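Local coordinates for protein ceramide very long chain fatty acid hydroxylase SCS7 (Saccharomyces cerevisiae, PDB 4ZR1) that hydroxylates the very long chain fatty acids of ceramides, probably at C-2, in the endoplasmic reticulum membrane, with a likely catalytic dimetal centre held by histidines, at residues A[24-28]-A[79-83]; A[50-54]-A[73-78]; A[58-62]-A[89-93]; A[258-263]-A[275-279]. One frame throughout, in Å; residues are numbered along the deposited sequence.

Contact 1: residues A[24-28]-A[79-83]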
loop_
_atom_site.group_PDB
_atom_site.type_symbol
_atom_site.label_atom_id
_atom_site.label_comp_id
_atom_site.label_asym_id
_atom_site.label_seq_id
_atom_site.Cartn_x
_atom_site.Cartn_y
_atom_site.Cartn_z
ATOM N N ASP A 24 9.012 14.606 15.852
ATOM C CA ASP A 24 8.661 14.959 14.480
ATOM C C ASP A 24 8.470 13.697 13.637
ATOM O O ASP A 24 9.376 12.867 13.532
ATOM C CB ASP A 24 9.733 15.857 13.867
ATOM C CG ASP A 24 9.413 16.252 12.439
ATOM O OD1 ASP A 24 8.585 17.169 12.242
ATOM O OD2 ASP A 24 10.000 15.653 11.515
ATOM N N SER A 25 7.292 13.555 13.037
ATOM C CA SER A 25 6.928 12.302 12.379
ATOM C C SER A 25 7.645 12.103 11.054
ATOM O O SER A 25 7.708 10.987 10.539
ATOM C CB SER A 25 5.418 12.233 12.152
ATOM O OG SER A 25 5.013 13.125 11.130
ATOM N N THR A 26 8.175 13.188 10.504
ATOM C CA THR A 26 8.827 13.154 9.197
ATOM C C THR A 26 10.235 12.590 9.275
ATOM O O THR A 26 10.897 12.434 8.255
ATOM C CB THR A 26 8.892 14.562 8.561
ATOM O OG1 THR A 26 9.742 15.409 9.346
ATOM C CG2 THR A 26 7.506 15.177 8.469
ATOM N N THR A 27 10.692 12.294 10.489
ATOM C CA THR A 27 12.040 11.788 10.680
ATOM C C THR A 27 11.989 10.299 11.004
ATOM O O THR A 27 11.379 9.884 11.994
ATOM C CB THR A 27 12.796 12.543 11.801
ATOM O OG1 THR A 27 12.135 12.343 13.056
ATOM C CG2 THR A 27 12.853 14.037 11.500
ATOM N N PHE A 28 12.624 9.508 10.145
ATOM C CA PHE A 28 12.715 8.070 10.318
ATOM C C PHE A 28 13.457 7.734 11.611
ATOM O O PHE A 28 14.328 8.487 12.039
ATOM C CB PHE A 28 13.410 7.451 9.101
ATOM C CG PHE A 28 12.715 7.742 7.796
ATOM C CD1 PHE A 28 11.365 7.457 7.634
ATOM C CD2 PHE A 28 13.400 8.332 6.741
ATOM C CE1 PHE A 28 10.715 7.735 6.439
ATOM C CE2 PHE A 28 12.754 8.614 5.541
ATOM C CZ PHE A 28 11.408 8.313 5.391
ATOM N N HIS A 79 7.115 10.141 1.365
ATOM C CA HIS A 79 7.380 8.989 2.225
ATOM C C HIS A 79 7.774 9.409 3.643
ATOM O O HIS A 79 8.071 8.571 4.489
ATOM C CB HIS A 79 8.475 8.100 1.625
ATOM C CG HIS A 79 8.122 7.517 0.292
ATOM N ND1 HIS A 79 8.623 8.011 -0.893
ATOM C CD2 HIS A 79 7.311 6.485 -0.046
ATOM C CE1 HIS A 79 8.140 7.309 -1.902
ATOM N NE2 HIS A 79 7.336 6.381 -1.418
ATOM N N ARG A 80 7.780 10.709 3.911
ATOM C CA ARG A 80 7.963 11.162 5.281
ATOM C C ARG A 80 6.581 11.457 5.846
ATOM O O ARG A 80 5.929 12.412 5.432
ATOM C CB ARG A 80 8.894 12.367 5.330
ATOM C CG ARG A 80 10.279 12.033 4.778
ATOM C CD ARG A 80 11.220 13.214 4.800
ATOM N NE ARG A 80 11.431 13.702 6.155
ATOM C CZ ARG A 80 12.287 14.665 6.470
ATOM N NH1 ARG A 80 12.418 15.057 7.733
ATOM N NH2 ARG A 80 13.015 15.231 5.517
ATOM N N PRO A 81 6.114 10.598 6.768
ATOM C CA PRO A 81 4.692 10.555 7.127
ATOM C C PRO A 81 4.174 11.758 7.908
ATOM O O PRO A 81 4.891 12.378 8.688
ATOM C CB PRO A 81 4.585 9.279 7.980
ATOM C CG PRO A 81 5.970 9.043 8.497
ATOM C CD PRO A 81 6.883 9.515 7.410
ATOM N N ARG A 82 2.908 12.077 7.679
ATOM C CA ARG A 82 2.207 13.050 8.492
ATOM C C ARG A 82 0.949 12.379 9.034
ATOM O O ARG A 82 0.699 11.207 8.756
ATOM C CB ARG A 82 1.850 14.302 7.683
ATOM C CG ARG A 82 2.692 14.520 6.437
ATOM C CD ARG A 82 4.075 15.076 6.737
ATOM N NE ARG A 82 4.890 15.129 5.526
ATOM C CZ ARG A 82 5.680 16.146 5.208
ATOM N NH1 ARG A 82 6.387 16.124 4.088
ATOM N NH2 ARG A 82 5.753 17.196 6.012
ATOM N N HIS A 83 0.163 13.116 9.807
ATOM C CA HIS A 83 -1.112 12.616 10.303
ATOM C C HIS A 83 -2.145 13.741 10.297
ATOM O O HIS A 83 -1.914 14.808 10.867
ATOM C CB HIS A 83 -0.952 12.025 11.714
ATOM C CG HIS A 83 -2.165 11.294 12.203
ATOM N ND1 HIS A 83 -2.654 10.162 11.584
ATOM C CD2 HIS A 83 -2.999 11.545 13.240
ATOM C CE1 HIS A 83 -3.734 9.747 12.220
ATOM N NE2 HIS A 83 -3.962 10.565 13.231
#
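Arg80 NE donates to the backbone oxygen Thr26 O, with an N-H...O angle of 148° and the acceptor lying 18° out of the guanidinium plane, near its edge. NH1 of the same guanidinium adds a weak, bent bond to Thr26 O (3.1 Å), so one arginine holds this carbonyl through two nitrogens. The bend of the Arg80 chain at chi3 turns NE toward Thr26 O, while NH2 forms a salt bridge with Glu290. Another bond runs the other way: the hydroxyl Ser25 OG donates to Pro81 O, approaching 31° out of the carbonyl plane. Around these bonds apolar groups pack on polar ones. Thr26 CG2 lies over one face of the Arg82 guanidinium, 3.6 Å from Arg82 NH2. Phe28 brings its ring edge to His79 O (CE1 to O 3.4 Å), and its CZ lies 3.9 Å from Arg80 CG. Asp24 to Thr27 form a type I turn, with Thr27 OG1 bonded to Asp24 O. Arg80 thus holds this buried turn by its bonds to Thr26 O, while Arg82, salt-bridged to Asp47 outside the contact, only packs against it; the neighbouring His79 ring meets those of the zinc ligands His155 and His178.

Contact 2: residues A[50-54]-A[73-78]; sequences KHKFL and FYVDQI
Phe53 lays one face of its ring against Gln77: the methylene Gln77 CB stands 3.4 Å from the ring centroid and only 7° off the normal, a CH-pi contact placed almost over the centre. Phe53 CG is anti to its own backbone N (chi1 -175°), which sends the ring across to helix 71-78. The opposite face carries Leu54 CG, set toward the rim, so the Phe53 ring is sandwiched between an aliphatic neighbour in its own segment and one from the other. Against Phe73 it turns an edge instead. The two rings make an offset edge-to-face pair, the edge of Phe53 toward the face of Phe73, with centroids 5.7 Å apart and planes at 87°; the nearest carbons are Phe53 CD1 and Phe73 CE2 at 3.8 Å. Phe73 in turn directs its own edge to the backbone where helix 44-51 ends, CZ lying 3.5 Å from both His51 O and Lys52 O. There Lys52, with positive phi, turns the chain out of the helix and toward Phe53. At its far end Phe53 CZ reaches Ile78 CD1 (4.1 Å) and Tyr74 CD1 (4.2 Å). The contact therefore joins the end of helix 44-51 to helix 71-78. Phe69 meets both phenylalanines, Leu54 reaches helix 60-65, helix 164-179 borders Tyr74 and Ile78, and strand 289-290 touches His51 and Gln77.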
loop_
_atom_site.group_PDB
_atom_site.type_symbol
_atom_site.label_atom_id
_atom_site.label_comp_id
_atom_site.label_asym_id
_atom_site.label_seq_id
_atom_site.Cartn_x
_atom_site.Cartn_y
_atom_site.Cartn_z
ATOM N N LYS A 50 7.543 24.573 7.101
ATOM C CA LYS A 50 8.813 23.918 7.389
ATOM C C LYS A 50 9.359 23.134 6.195
ATOM O O LYS A 50 10.517 23.294 5.834
ATOM C CB LYS A 50 8.679 22.998 8.604
ATOM C CG LYS A 50 10.003 22.398 9.064
ATOM C CD LYS A 50 9.883 21.665 10.390
ATOM C CE LYS A 50 11.207 21.015 10.783
ATOM N NZ LYS A 50 11.124 20.283 12.085
ATOM N N HIS A 51 8.530 22.302 5.573
ATOM C CA HIS A 51 9.018 21.395 4.532
ATOM C C HIS A 51 8.685 21.867 3.117
ATOM O O HIS A 51 9.216 21.331 2.139
ATOM C CB HIS A 51 8.458 19.988 4.762
ATOM C CG HIS A 51 8.787 19.424 6.110
ATOM N ND1 HIS A 51 10.047 18.967 6.441
ATOM C CD2 HIS A 51 8.021 19.241 7.212
ATOM C CE1 HIS A 51 10.043 18.529 7.687
ATOM N NE2 HIS A 51 8.825 18.683 8.178
ATOM N N LYS A 52 7.815 22.872 3.014
ATOM C CA LYS A 52 7.472 23.487 1.729
ATOM C C LYS A 52 6.963 22.450 0.729
ATOM O O LYS A 52 7.348 22.450 -0.439
ATOM C CB LYS A 52 8.684 24.240 1.155
ATOM C CG LYS A 52 9.038 25.526 1.903
ATOM C CD LYS A 52 9.984 26.415 1.097
ATOM C CE LYS A 52 9.292 27.688 0.620
ATOM N NZ LYS A 52 10.047 28.414 -0.447
ATOM N N PHE A 53 6.087 21.569 1.196
ATOM C CA PHE A 53 5.617 20.455 0.380
ATOM C C PHE A 53 4.124 20.556 0.041
ATOM O O PHE A 53 3.742 21.220 -0.912
ATOM C CB PHE A 53 5.912 19.142 1.100
ATOM C CG PHE A 53 5.584 17.913 0.300
ATOM C CD1 PHE A 53 6.034 17.776 -1.004
ATOM C CD2 PHE A 53 4.865 16.874 0.868
ATOM C CE1 PHE A 53 5.738 16.637 -1.738
ATOM C CE2 PHE A 53 4.569 15.726 0.140
ATOM C CZ PHE A 53 5.005 15.608 -1.162
ATOM N N LEU A 54 3.285 19.880 0.815
ATOM C CA LEU A 54 1.848 19.966 0.623
ATOM C C LEU A 54 1.180 20.596 1.843
ATOM O O LEU A 54 1.582 20.369 2.987
ATOM C CB LEU A 54 1.249 18.581 0.358
ATOM C CG LEU A 54 1.666 17.832 -0.911
ATOM C CD1 LEU A 54 1.092 16.432 -0.873
ATOM C CD2 LEU A 54 1.225 18.545 -2.184
ATOM N N PHE A 73 12.330 15.450 -4.979
ATOM C CA PHE A 73 11.725 16.135 -3.845
ATOM C C PHE A 73 10.385 15.509 -3.485
ATOM O O PHE A 73 10.078 15.291 -2.307
ATOM C CB PHE A 73 11.552 17.611 -4.155
ATOM C CG PHE A 73 10.881 18.384 -3.059
ATOM C CD1 PHE A 73 11.489 18.515 -1.819
ATOM C CD2 PHE A 73 9.645 18.994 -3.272
ATOM C CE1 PHE A 73 10.882 19.235 -0.805
ATOM C CE2 PHE A 73 9.027 19.715 -2.263
ATOM C CZ PHE A 73 9.648 19.837 -1.025
ATOM N N TYR A 74 9.588 15.217 -4.506
ATOM C CA TYR A 74 8.321 14.536 -4.296
ATOM C C TYR A 74 8.501 13.186 -3.584
ATOM O O TYR A 74 7.776 12.890 -2.628
ATOM C CB TYR A 74 7.598 14.323 -5.626
ATOM C CG TYR A 74 6.469 13.345 -5.492
ATOM C CD1 TYR A 74 5.247 13.733 -4.943
ATOM C CD2 TYR A 74 6.631 12.019 -5.869
ATOM C CE1 TYR A 74 4.208 12.825 -4.798
ATOM C CE2 TYR A 74 5.601 11.104 -5.726
ATOM C CZ TYR A 74 4.394 11.509 -5.192
ATOM O OH TYR A 74 3.381 10.589 -5.053
ATOM N N VAL A 75 9.455 12.369 -4.048
ATOM C CA VAL A 75 9.647 11.033 -3.473
ATOM C C VAL A 75 10.219 11.132 -2.067
ATOM O O VAL A 75 9.891 10.329 -1.207
ATOM C CB VAL A 75 10.576 10.118 -4.339
ATOM C CG1 VAL A 75 10.032 9.973 -5.743
ATOM C CG2 VAL A 75 11.992 10.644 -4.384
ATOM N N ASP A 76 11.055 12.131 -1.825
ATOM C CA ASP A 76 11.648 12.286 -0.510
ATOM C C ASP A 76 10.594 12.716 0.495
ATOM O O ASP A 76 10.650 12.363 1.668
ATOM C CB ASP A 76 12.782 13.308 -0.546
ATOM C CG ASP A 76 13.536 13.378 0.766
ATOM O OD1 ASP A 76 13.198 14.242 1.604
ATOM O OD2 ASP A 76 14.453 12.549 0.966
ATOM N N GLN A 77 9.620 13.477 0.023
ATOM C CA GLN A 77 8.696 14.136 0.926
ATOM C C GLN A 77 7.434 13.318 1.186
ATOM O O GLN A 77 6.909 13.323 2.299
ATOM C CB GLN A 77 8.342 15.510 0.366
ATOM C CG GLN A 77 8.235 16.584 1.416
ATOM C CD GLN A 77 9.523 16.841 2.132
ATOM O OE1 GLN A 77 10.608 16.701 1.566
ATOM N NE2 GLN A 77 9.417 17.201 3.402
ATOM N N ILE A 78 6.958 12.618 0.158
ATOM C CA ILE A 78 5.731 11.824 0.248
ATOM C C ILE A 78 5.879 10.618 1.183
ATOM O O ILE A 78 4.888 10.134 1.733
ATOM C CB ILE A 78 5.283 11.317 -1.146
ATOM C CG1 ILE A 78 3.798 10.961 -1.148
ATOM C CG2 ILE A 78 6.114 10.111 -1.587
ATOM C CD1 ILE A 78 2.884 12.143 -0.968
#

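Contact 3: residues A[58-62]-A[89-93]; sequences RPLLM and APLFG
Leu60 N and Leu61 N, two consecutive amides at the start of helix 60-65, donate to two consecutive carbonyls of the loop. The first bond, Leu60 N to Pro90 O, is 3.0 Å long, its donor 24° out of the carbonyl plane. Leu61 N reaches Leu91 O at 3.2 Å, this time in the carbonyl plane and on a lone pair. Both have an N-H...O angle of 153°. Amides at a helix start lack acceptors from a preceding turn; here the loop carbonyls supply them. Pro90 O also receives a CA-H...O contact from Pro59 CA (3.3 Å). The loop's own amides are met from elsewhere: Glu97 OE2 accepts from Leu91 N, while OE1 takes both Phe92 N and Gly93 N; Ala89 O is bonded by Arg186. Pro59 O, in turn, takes a bond from the Gln63 amide. Side chains pack alongside these bonds. Leu61 CD2 sits over one face of the Phe92 ring, the two side chains running side by side in the same direction. Leu60 CD1 meets Leu91 CD2 at 3.9 Å and, in another direction, Ala89 CB at 4.1 Å. In the fold, the loop before helix 106-125 is thereby tied to the first turn of helix 60-65, and Phe171 of helix 164-179 packs on Leu60, Leu61 and Leu91.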
loop_
_atom_site.group_PDB
_atom_site.type_symbol
_atom_site.label_atom_id
_atom_site.label_comp_id
_atom_site.label_asym_id
_atom_site.label_seq_id
_atom_site.Cartn_x
_atom_site.Cartn_y
_atom_site.Cartn_z
ATOM N N ARG A 58 -5.515 21.906 2.584
ATOM C CA ARG A 58 -6.101 22.120 1.271
ATOM C C ARG A 58 -6.060 20.810 0.496
ATOM O O ARG A 58 -5.157 20.004 0.717
ATOM C CB ARG A 58 -5.337 23.225 0.534
ATOM C CG ARG A 58 -5.372 24.598 1.194
ATOM C CD ARG A 58 -6.701 25.278 0.960
ATOM N NE ARG A 58 -6.642 26.707 1.227
ATOM C CZ ARG A 58 -7.378 27.338 2.137
ATOM N NH1 ARG A 58 -7.268 28.656 2.292
ATOM N NH2 ARG A 58 -8.234 26.661 2.879
ATOM N N PRO A 59 -7.033 20.589 -0.411
ATOM C CA PRO A 59 -7.087 19.316 -1.158
ATOM C C PRO A 59 -5.736 18.991 -1.791
ATOM O O PRO A 59 -5.125 19.864 -2.416
ATOM C CB PRO A 59 -8.161 19.569 -2.228
ATOM C CG PRO A 59 -9.048 20.640 -1.630
ATOM C CD PRO A 59 -8.122 21.513 -0.785
ATOM N N LEU A 60 -5.278 17.756 -1.605
ATOM C CA LEU A 60 -3.905 17.357 -1.912
ATOM C C LEU A 60 -3.640 17.083 -3.388
ATOM O O LEU A 60 -2.547 17.336 -3.892
ATOM C CB LEU A 60 -3.539 16.112 -1.093
ATOM C CG LEU A 60 -3.503 16.285 0.431
ATOM C CD1 LEU A 60 -3.330 14.951 1.128
ATOM C CD2 LEU A 60 -2.388 17.234 0.828
ATOM N N LEU A 61 -4.640 16.568 -4.084
ATOM C CA LEU A 61 -4.442 16.102 -5.450
ATOM C C LEU A 61 -4.156 17.224 -6.468
ATOM O O LEU A 61 -3.212 17.122 -7.250
ATOM C CB LEU A 61 -5.659 15.293 -5.878
ATOM C CG LEU A 61 -5.461 14.237 -6.947
ATOM C CD1 LEU A 61 -4.336 13.306 -6.557
ATOM C CD2 LEU A 61 -6.755 13.478 -7.072
ATOM N N MET A 62 -4.955 18.289 -6.471
ATOM C CA MET A 62 -4.710 19.383 -7.414
ATOM C C MET A 62 -3.400 20.060 -7.065
ATOM O O MET A 62 -2.655 20.533 -7.925
ATOM C CB MET A 62 -5.859 20.404 -7.413
ATOM C CG MET A 62 -6.991 20.048 -8.385
ATOM S SD MET A 62 -6.477 20.055 -10.121
ATOM C CE MET A 62 -7.965 19.483 -10.940
ATOM N N ALA A 89 -7.784 13.517 5.436
ATOM C CA ALA A 89 -7.398 14.664 4.598
ATOM C C ALA A 89 -8.138 14.684 3.264
ATOM O O ALA A 89 -8.405 13.645 2.673
ATOM C CB ALA A 89 -5.894 14.659 4.350
ATOM N N PRO A 90 -8.484 15.881 2.789
ATOM C CA PRO A 90 -9.202 15.973 1.515
ATOM C C PRO A 90 -8.284 15.735 0.314
ATOM O O PRO A 90 -7.186 16.290 0.261
ATOM C CB PRO A 90 -9.730 17.406 1.526
ATOM C CG PRO A 90 -8.709 18.165 2.342
ATOM C CD PRO A 90 -8.257 17.204 3.404
ATOM N N LEU A 91 -8.723 14.912 -0.635
ATOM C CA LEU A 91 -7.959 14.721 -1.865
ATOM C C LEU A 91 -8.516 15.607 -2.974
ATOM O O LEU A 91 -7.757 16.197 -3.741
ATOM C CB LEU A 91 -7.952 13.244 -2.303
ATOM C CG LEU A 91 -7.283 12.251 -1.344
ATOM C CD1 LEU A 91 -7.001 10.920 -2.019
ATOM C CD2 LEU A 91 -6.018 12.817 -0.770
ATOM N N PHE A 92 -9.844 15.692 -3.050
ATOM C CA PHE A 92 -10.528 16.540 -4.024
ATOM C C PHE A 92 -11.196 17.729 -3.349
ATOM O O PHE A 92 -11.169 18.846 -3.869
ATOM C CB PHE A 92 -11.594 15.759 -4.793
ATOM C CG PHE A 92 -11.051 14.757 -5.760
ATOM C CD1 PHE A 92 -10.601 15.153 -7.011
ATOM C CD2 PHE A 92 -11.036 13.406 -5.442
ATOM C CE1 PHE A 92 -10.120 14.223 -7.916
ATOM C CE2 PHE A 92 -10.556 12.471 -6.342
ATOM C CZ PHE A 92 -10.101 12.877 -7.576
ATOM N N GLY A 93 -11.836 17.470 -2.209
ATOM C CA GLY A 93 -12.534 18.507 -1.468
ATOM C C GLY A 93 -13.927 18.805 -2.001
ATOM O O GLY A 93 -14.694 19.546 -1.389
#

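Contact 4: residues A[258-263]-A[275-279]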
loop_
_atom_site.group_PDB
_atom_site.type_symbol
_atom_site.label_atom_id
_atom_site.label_comp_id
_atom_site.label_asym_id
_atom_site.label_seq_id
_atom_site.Cartn_x
_atom_site.Cartn_y
_atom_site.Cartn_z
ATOM N N ASN A 258 12.641 2.351 6.974
ATOM C CA ASN A 258 13.222 2.092 5.660
ATOM C C ASN A 258 12.178 1.562 4.675
ATOM O O ASN A 258 11.654 0.462 4.860
ATOM C CB ASN A 258 14.384 1.093 5.788
ATOM C CG ASN A 258 15.297 1.081 4.567
ATOM O OD1 ASN A 258 14.836 1.143 3.426
ATOM N ND2 ASN A 258 16.602 1.009 4.809
ATOM N N TYR A 259 11.885 2.341 3.633
ATOM C CA TYR A 259 10.942 1.918 2.598
ATOM C C TYR A 259 11.668 1.458 1.331
ATOM O O TYR A 259 11.070 1.381 0.256
ATOM C CB TYR A 259 9.944 3.042 2.267
ATOM C CG TYR A 259 10.537 4.325 1.702
ATOM C CD1 TYR A 259 11.054 5.307 2.538
ATOM C CD2 TYR A 259 10.540 4.568 0.333
ATOM C CE1 TYR A 259 11.587 6.478 2.026
ATOM C CE2 TYR A 259 11.059 5.741 -0.189
ATOM C CZ TYR A 259 11.584 6.689 0.662
ATOM O OH TYR A 259 12.107 7.849 0.139
ATOM N N GLN A 260 12.960 1.161 1.462
ATOM C CA GLN A 260 13.699 0.491 0.395
ATOM C C GLN A 260 13.747 -1.010 0.681
ATOM O O GLN A 260 14.277 -1.792 -0.113
ATOM C CB GLN A 260 15.114 1.057 0.250
ATOM C CG GLN A 260 15.180 2.369 -0.499
ATOM C CD GLN A 260 14.753 3.553 0.345
ATOM O OE1 GLN A 260 15.196 3.725 1.483
ATOM N NE2 GLN A 260 13.863 4.365 -0.205
ATOM N N LEU A 261 13.177 -1.392 1.823
ATOM C CA LEU A 261 13.108 -2.783 2.251
ATOM C C LEU A 261 11.725 -3.117 2.817
ATOM O O LEU A 261 10.875 -2.234 2.955
ATOM C CB LEU A 261 14.177 -3.063 3.303
ATOM C CG LEU A 261 15.624 -2.762 2.931
ATOM C CD1 LEU A 261 16.484 -2.858 4.166
ATOM C CD2 LEU A 261 16.121 -3.713 1.851
ATOM N N GLY A 262 11.510 -4.392 3.147
ATOM C CA GLY A 262 10.293 -4.833 3.809
ATOM C C GLY A 262 9.049 -4.768 2.938
ATOM O O GLY A 262 7.979 -4.344 3.397
ATOM N N PHE A 263 9.179 -5.201 1.687
ATOM C CA PHE A 263 8.076 -5.116 0.733
ATOM C C PHE A 263 7.001 -6.179 0.953
ATOM O O PHE A 263 5.855 -5.995 0.537
ATOM C CB PHE A 263 8.612 -5.195 -0.695
ATOM C CG PHE A 263 9.604 -4.121 -1.016
ATOM C CD1 PHE A 263 9.204 -2.793 -1.099
ATOM C CD2 PHE A 263 10.936 -4.427 -1.228
ATOM C CE1 PHE A 263 10.117 -1.790 -1.390
ATOM C CE2 PHE A 263 11.855 -3.428 -1.519
ATOM C CZ PHE A 263 11.443 -2.106 -1.598
ATOM N N GLY A 275 16.457 -10.743 -1.250
ATOM C CA GLY A 275 17.395 -9.910 -0.527
ATOM C C GLY A 275 16.933 -8.482 -0.334
ATOM O O GLY A 275 17.645 -7.539 -0.672
ATOM N N THR A 276 15.727 -8.323 0.196
ATOM C CA THR A 276 15.241 -7.014 0.599
ATOM C C THR A 276 14.704 -7.075 2.021
ATOM O O THR A 276 13.963 -6.191 2.441
ATOM C CB THR A 276 14.132 -6.482 -0.342
ATOM O OG1 THR A 276 13.082 -7.452 -0.452
ATOM C CG2 THR A 276 14.690 -6.170 -1.725
ATOM N N TYR A 277 15.075 -8.126 2.753
ATOM C CA TYR A 277 14.638 -8.293 4.138
ATOM C C TYR A 277 14.949 -7.037 4.959
ATOM O O TYR A 277 15.906 -6.316 4.673
ATOM C CB TYR A 277 15.296 -9.526 4.775
ATOM C CG TYR A 277 14.804 -9.820 6.181
ATOM C CD1 TYR A 277 13.513 -10.288 6.400
ATOM C CD2 TYR A 277 15.632 -9.642 7.286
ATOM C CE1 TYR A 277 13.053 -10.558 7.675
ATOM C CE2 TYR A 277 15.178 -9.910 8.572
ATOM C CZ TYR A 277 13.888 -10.369 8.754
ATOM O OH TYR A 277 13.420 -10.639 10.018
ATOM N N LEU A 278 14.123 -6.771 5.964
ATOM C CA LEU A 278 14.306 -5.601 6.811
ATOM C C LEU A 278 14.815 -6.027 8.188
ATOM O O LEU A 278 14.049 -6.112 9.149
ATOM C CB LEU A 278 12.991 -4.821 6.922
ATOM C CG LEU A 278 13.034 -3.402 7.490
ATOM C CD1 LEU A 278 14.107 -2.585 6.803
ATOM C CD2 LEU A 278 11.676 -2.737 7.330
ATOM N N GLY A 279 16.114 -6.303 8.274
ATOM C CA GLY A 279 16.722 -6.795 9.501
ATOM C C GLY A 279 16.892 -5.721 10.557
ATOM O O GLY A 279 16.551 -4.563 10.319
#
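Leu261 and Gly262, in the loop that follows helix 242-256, meet Thr276 to Leu278, which lead out of the Schellman motif that ends helix 269-273, with Gly275 as its C-prime residue. Gly262 N donates to Thr276 O at 3.1 Å, nearly straight at the hydrogen (169°) and close to the direction of the carbonyl bond (C=O...N 165°). Leu261 packs beside this bond: its CB and CD2 both lie near Thr276 O, and CD1 is 3.5 Å from Tyr277 O. The Leu261 and Leu278 side chains cross at a slant, Leu278 CD1 reaching Leu261 CB at 3.5 Å and Asn258 CB at 3.8 Å. Gly262 has positive phi, a conformation that favours glycine. Thr276 meets the edge of the Phe263 ring, CG2 in its plane and 3.9 Å from Phe263 CE2, while OG1 bonds to Asp271 and Tyr147. At the other end of the segment, Asn258 OD1 accepts from Gln260 N at 2.7 Å, in the carbonyl plane, forming an Asx turn. This turn starts a loop whose carbonyls serve the metal site as second shell: Leu261 O bonds to His254 ND1 and Phe263 O to His150 ND1, an arrangement typical of metal-site histidines, oriented through the ring nitrogen that does not face the zinc ion.

All four contacts lie in regions assigned, by inference, to the cytoplasmic side. Contact 2 is nested within the loop closed by contact 1, their centres 10 Å apart, and they share a packed border where Arg82 meets His51, Gln77 and Phe53. Contact 3 alternates with both along the chain; it touches contact 2 through Leu54 and Leu60, but stays about 7 Å from contact 1 between nearest atoms. Contact 4 comes last in sequence, and its centre lies 30 Å from that of contact 3, on the opposite side of the chain's centre. Tyr259 bridges back, stacking on His79 and touching Phe28. Segments 79-83 and 258-263 thus come together beside the zinc-binding histidines, while contact 3 lies farther out.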